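Local coordinates for protein putative enzyme related to aldose 1-epimerase (Salmonella typhimurium, PDB 2HTA) that probably interconverts the alpha and beta anomers of glucose 6-phosphate and related hexose 6-phosphates, as a monomeric mutarotase, at residues A[19-23]-A[43-47]; A[195-199]-A[208-212]. One frame throughout, in Å; residues are numbered along the deposited sequence.

How the interactions relate
The two contacts sit on opposite sides of the chain's centre, about 40 Å apart between their centres, and show how chemistry follows place in a mutarotase fold built mainly of beta strands. Interaction 1 is largely buried: a helix near the N-terminus lies on a strand of the first antiparallel sheet, and aliphatic and aromatic side chains do nearly all the work, helped by one water at the margin. Interaction 2 lies farther out and is only partly buried. It joins neighbouring strands of a hairpin through backbone hydrogen bonds, with an ion pair on one face and an aromatic ring on the other. Interactions 1 and 2 share no element, and the nearest atoms of the two are about 27 Å apart.

Interaction 1 of 2, residues A[19-23]-A[43-47]; sequences KIFAL and LIVVD
The backbone oxygen F21 O accepts two weak hydrogen bonds, one from R36 NH1 and one from a water that also donates to D47 OD2, the water oxygen lying 2.7 Å from that atom, so the solvent molecule bridges, loosely on the helix side, helix 14-22 and strand 41-48. The arrangement is a helix laid on one face of an antiparallel sheet, in the galactose mutarotase-like beta fold. Below the water the interface turns apolar. I20 lowers CG2 into the angle between two strand side chains: this methyl stands 3.8 Å from V45 CG2 and 3.9 Å from L43 CD1. With chi1 at -72°, CG2 is the branch directed anti to the backbone N of I20, while CG1 stays beside that nitrogen. L23 crosses L43 at about a right angle and brings its CD1 to 4.0 Å from L43 CD1, so the L43 methyl is met by two residues. Strand 61-67, at the edge of the same sheet, adds L63, which touches both I20 and L43. F21 reaches the strand with its ring rim; CE1 is 3.5 Å from V45 CG1, approached obliquely, and 3.4 Å from V46 O, which lies at the ring edge in its plane.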
loop_
_atom_site.group_PDB
_atom_site.type_symbol
_atom_site.label_atom_id
_atom_site.label_comp_id
_atom_site.label_asym_id
_atom_site.label_seq_id
_atom_site.Cartn_x
_atom_site.Cartn_y
_atom_site.Cartn_z
ATOM N N LYS A 19 12.064 14.863 -3.124
ATOM C CA LYS A 19 12.490 14.809 -4.549
ATOM C C LYS A 19 11.285 14.900 -5.523
ATOM O O LYS A 19 11.291 15.674 -6.494
ATOM C CB LYS A 19 13.281 13.544 -4.812
ATOM C CG LYS A 19 14.726 13.587 -4.316
ATOM C CD LYS A 19 15.574 12.483 -5.044
ATOM N N ILE A 20 10.210 14.210 -5.173
ATOM C CA ILE A 20 9.071 14.123 -6.042
ATOM C C ILE A 20 8.410 15.509 -6.074
ATOM O O ILE A 20 8.004 16.005 -7.125
ATOM C CB ILE A 20 8.070 13.028 -5.491
ATOM C CG1 ILE A 20 8.690 11.646 -5.717
ATOM C CG2 ILE A 20 6.676 13.181 -6.173
ATOM C CD1 ILE A 20 7.951 10.490 -5.009
ATOM N N PHE A 21 8.275 16.123 -4.907
ATOM C CA PHE A 21 7.565 17.417 -4.852
ATOM C C PHE A 21 8.432 18.578 -5.397
ATOM O O PHE A 21 7.915 19.666 -5.653
ATOM C CB PHE A 21 7.132 17.701 -3.428
ATOM C CG PHE A 21 5.883 16.943 -3.042
ATOM C CD1 PHE A 21 4.645 17.531 -3.195
ATOM C CD2 PHE A 21 5.971 15.631 -2.600
ATOM C CE1 PHE A 21 3.471 16.830 -2.905
ATOM C CE2 PHE A 21 4.790 14.912 -2.291
ATOM C CZ PHE A 21 3.546 15.540 -2.451
ATOM N N ALA A 22 9.723 18.304 -5.609
ATOM C CA ALA A 22 10.625 19.295 -6.241
ATOM C C ALA A 22 10.594 19.209 -7.754
ATOM O O ALA A 22 11.083 20.120 -8.449
ATOM C CB ALA A 22 12.060 19.094 -5.702
ATOM N N LEU A 23 9.996 18.142 -8.303
ATOM C CA LEU A 23 9.953 17.945 -9.768
ATOM C C LEU A 23 9.168 19.029 -10.535
ATOM O O LEU A 23 8.200 19.588 -9.974
ATOM C CB LEU A 23 9.360 16.569 -10.102
ATOM C CG LEU A 23 10.104 15.320 -9.655
ATOM C CD1 LEU A 23 9.216 14.132 -9.811
ATOM C CD2 LEU A 23 11.355 15.119 -10.459
ATOM N N LEU A 43 4.082 10.613 -12.721
ATOM C CA LEU A 43 3.545 10.748 -11.341
ATOM C C LEU A 43 2.401 11.779 -11.318
ATOM O O LEU A 43 2.445 12.762 -12.052
ATOM C CB LEU A 43 4.625 11.239 -10.344
ATOM C CG LEU A 43 5.936 10.445 -10.398
ATOM C CD1 LEU A 43 6.931 10.913 -9.321
ATOM C CD2 LEU A 43 5.636 8.926 -10.199
ATOM N N ILE A 44 1.402 11.530 -10.484
ATOM C CA ILE A 44 0.353 12.491 -10.190
ATOM C C ILE A 44 0.603 13.020 -8.782
ATOM O O ILE A 44 0.664 12.263 -7.812
ATOM C CB ILE A 44 -1.063 11.860 -10.292
ATOM C CG1 ILE A 44 -1.281 11.166 -11.674
ATOM C CG2 ILE A 44 -2.123 12.911 -9.901
ATOM C CD1 ILE A 44 -1.259 12.136 -12.910
ATOM N N VAL A 45 0.782 14.342 -8.682
ATOM C CA VAL A 45 1.207 14.945 -7.451
ATOM C C VAL A 45 0.105 15.901 -6.949
ATOM O O VAL A 45 -0.349 16.760 -7.693
ATOM C CB VAL A 45 2.555 15.709 -7.602
ATOM C CG1 VAL A 45 2.907 16.385 -6.293
ATOM C CG2 VAL A 45 3.718 14.753 -8.067
ATOM N N VAL A 46 -0.315 15.695 -5.705
ATOM C CA VAL A 46 -1.315 16.501 -5.038
ATOM C C VAL A 46 -0.551 17.455 -4.109
ATOM O O VAL A 46 0.100 17.050 -3.142
ATOM C CB VAL A 46 -2.276 15.617 -4.156
ATOM C CG1 VAL A 46 -3.290 16.511 -3.350
ATOM C CG2 VAL A 46 -3.038 14.584 -5.006
ATOM N N ASP A 47 -0.623 18.750 -4.397
ATOM C CA ASP A 47 -0.002 19.698 -3.496
ATOM C C ASP A 47 -1.149 20.660 -3.111
ATOM O O ASP A 47 -1.432 21.637 -3.828
ATOM C CB ASP A 47 1.119 20.428 -4.247
ATOM C CG ASP A 47 1.866 21.442 -3.369
ATOM O OD1 ASP A 47 1.411 21.784 -2.254
ATOM O OD2 ASP A 47 2.932 21.931 -3.816
HETATM O O HOH W 1 4.908 21.032 -5.489
#

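Interaction 2 of 2, residues A[195-199]-A[208-212]; sequences LGDRF and EGVLT
The amide of L211 points almost straight at the carbonyl of D197, with L211 N 2.7 Å from D197 O and an N-H...O angle of 171°, although the nitrogen stands above the carbonyl plane. Farther along, F199 and G209 exchange two backbone bonds, F199 N to G209 O at 3.1 Å and G209 N to F199 O at 2.9 Å. D197 also turns its carboxylate back on its own chain: OD1 accepts R198 N at 2.7 Å, from above the carboxylate plane, and takes a second bond from N228 ND2. An ion pair adds to the grip, R198 NH1 donating to E208 OE1 at 3.2 Å. The carboxylate oxygen lies near the guanidinium plane but is met on its anti side and from out of the carboxylate plane, the two planes being 64° apart. The F199-G209 pair and the salt bridge lie in an antiparallel beta hairpin of strands 198-201 and 207-210, while the D197-L211 bond continues the pairing just outside the strands; R198 and V210 form a non-hydrogen-bonded pair. The first strand pairs on its other side with 222-226, which carries D223, a substrate-binding residue by similarity. On the face bearing R198 and V210, the valine methyl CG2 sits over the centre of the guanidinium, 3.7 Å from R198 CZ. The opposite face holds F199. Its CG is wedged between its own backbone N and carbonyl carbon (chi1 58°), which swings the ring back over the neighbouring strand. There the CA of G209, which has no side chain, makes a CH-pi contact 3.8 Å from the F199 ring centroid, offset toward the rim. Beyond the glycine, L211 CG comes obliquely to 3.8 Å from F199 CE2, and Y226 of strand 222-226 touches the side chains of both L211 and L195.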
loop_
_atom_site.group_PDB
_atom_site.type_symbol
_atom_site.label_atom_id
_atom_site.label_comp_id
_atom_site.label_asym_id
_atom_site.label_seq_id
_atom_site.Cartn_x
_atom_site.Cartn_y
_atom_site.Cartn_z
ATOM N N LEU A 195 -4.739 -6.554 16.638
ATOM C CA LEU A 195 -4.457 -7.680 15.703
ATOM C C LEU A 195 -5.124 -9.016 16.043
ATOM O O LEU A 195 -4.923 -10.027 15.329
ATOM C CB LEU A 195 -2.947 -7.864 15.533
ATOM C CG LEU A 195 -2.232 -6.705 14.827
ATOM C CD1 LEU A 195 -0.703 -6.866 14.949
ATOM C CD2 LEU A 195 -2.642 -6.480 13.368
ATOM N N GLY A 196 -5.939 -9.025 17.086
ATOM C CA GLY A 196 -6.709 -10.218 17.399
ATOM C C GLY A 196 -5.897 -11.336 18.048
ATOM O O GLY A 196 -5.087 -11.083 18.960
ATOM N N ASP A 197 -6.132 -12.578 17.616
ATOM C CA ASP A 197 -5.560 -13.713 18.322
ATOM C C ASP A 197 -4.701 -14.605 17.424
ATOM O O ASP A 197 -3.455 -14.574 17.528
ATOM C CB ASP A 197 -6.651 -14.464 19.170
ATOM C CG ASP A 197 -7.895 -14.920 18.357
ATOM O OD1 ASP A 197 -7.958 -14.870 17.087
ATOM O OD2 ASP A 197 -8.835 -15.401 19.063
ATOM N N ARG A 198 -5.340 -15.410 16.571
ATOM C CA ARG A 198 -4.541 -16.383 15.753
ATOM C C ARG A 198 -3.818 -15.710 14.616
ATOM O O ARG A 198 -4.323 -14.725 14.029
ATOM C CB ARG A 198 -5.436 -17.496 15.235
ATOM C CG ARG A 198 -6.064 -18.254 16.431
ATOM C CD ARG A 198 -6.845 -19.553 16.035
ATOM N NE ARG A 198 -6.953 -20.369 17.267
ATOM C CZ ARG A 198 -6.124 -21.365 17.598
ATOM N NH1 ARG A 198 -5.140 -21.754 16.781
ATOM N NH2 ARG A 198 -6.317 -22.001 18.745
ATOM N N PHE A 199 -2.657 -16.267 14.249
ATOM C CA PHE A 199 -1.869 -15.778 13.133
ATOM C C PHE A 199 -1.049 -16.904 12.520
ATOM O O PHE A 199 -0.839 -17.950 13.159
ATOM C CB PHE A 199 -0.901 -14.643 13.520
ATOM C CG PHE A 199 0.073 -15.005 14.601
ATOM C CD1 PHE A 199 1.344 -15.498 14.268
ATOM C CD2 PHE A 199 -0.242 -14.816 15.934
ATOM C CE1 PHE A 199 2.281 -15.818 15.265
ATOM C CE2 PHE A 199 0.708 -15.132 16.948
ATOM C CZ PHE A 199 1.972 -15.644 16.588
ATOM N N GLU A 208 1.040 -21.780 13.193
ATOM C CA GLU A 208 -0.055 -20.931 13.702
ATOM C C GLU A 208 0.216 -20.587 15.163
ATOM O O GLU A 208 0.451 -21.482 16.003
ATOM C CB GLU A 208 -1.371 -21.674 13.547
ATOM C CG GLU A 208 -2.596 -20.856 13.934
ATOM C CD GLU A 208 -3.783 -21.213 13.106
ATOM O OE1 GLU A 208 -4.879 -21.056 13.641
ATOM O OE2 GLU A 208 -3.630 -21.612 11.919
ATOM N N GLY A 209 0.193 -19.294 15.470
ATOM C CA GLY A 209 0.361 -18.804 16.807
ATOM C C GLY A 209 -0.909 -18.183 17.335
ATOM O O GLY A 209 -1.891 -18.034 16.623
ATOM N N VAL A 210 -0.893 -17.813 18.611
ATOM C CA VAL A 210 -2.049 -17.162 19.205
ATOM C C VAL A 210 -1.542 -16.036 20.076
ATOM O O VAL A 210 -0.760 -16.293 20.989
ATOM C CB VAL A 210 -2.892 -18.143 20.082
ATOM C CG1 VAL A 210 -4.053 -17.376 20.771
ATOM C CG2 VAL A 210 -3.502 -19.291 19.235
ATOM N N LEU A 211 -1.958 -14.807 19.775
ATOM C CA LEU A 211 -1.739 -13.644 20.680
ATOM C C LEU A 211 -2.818 -13.631 21.722
ATOM O O LEU A 211 -3.971 -14.020 21.453
ATOM C CB LEU A 211 -1.734 -12.312 19.902
ATOM C CG LEU A 211 -0.674 -12.083 18.835
ATOM C CD1 LEU A 211 -0.980 -10.840 18.067
ATOM C CD2 LEU A 211 0.830 -12.072 19.339
ATOM N N THR A 212 -2.484 -13.234 22.942
ATOM C CA THR A 212 -3.530 -13.180 23.962
ATOM C C THR A 212 -4.017 -11.761 24.159
ATOM O O THR A 212 -5.002 -11.561 24.838
ATOM C CB THR A 212 -3.033 -13.664 25.307
ATOM O OG1 THR A 212 -1.858 -12.914 25.616
ATOM C CG2 THR A 212 -2.708 -15.187 25.237
#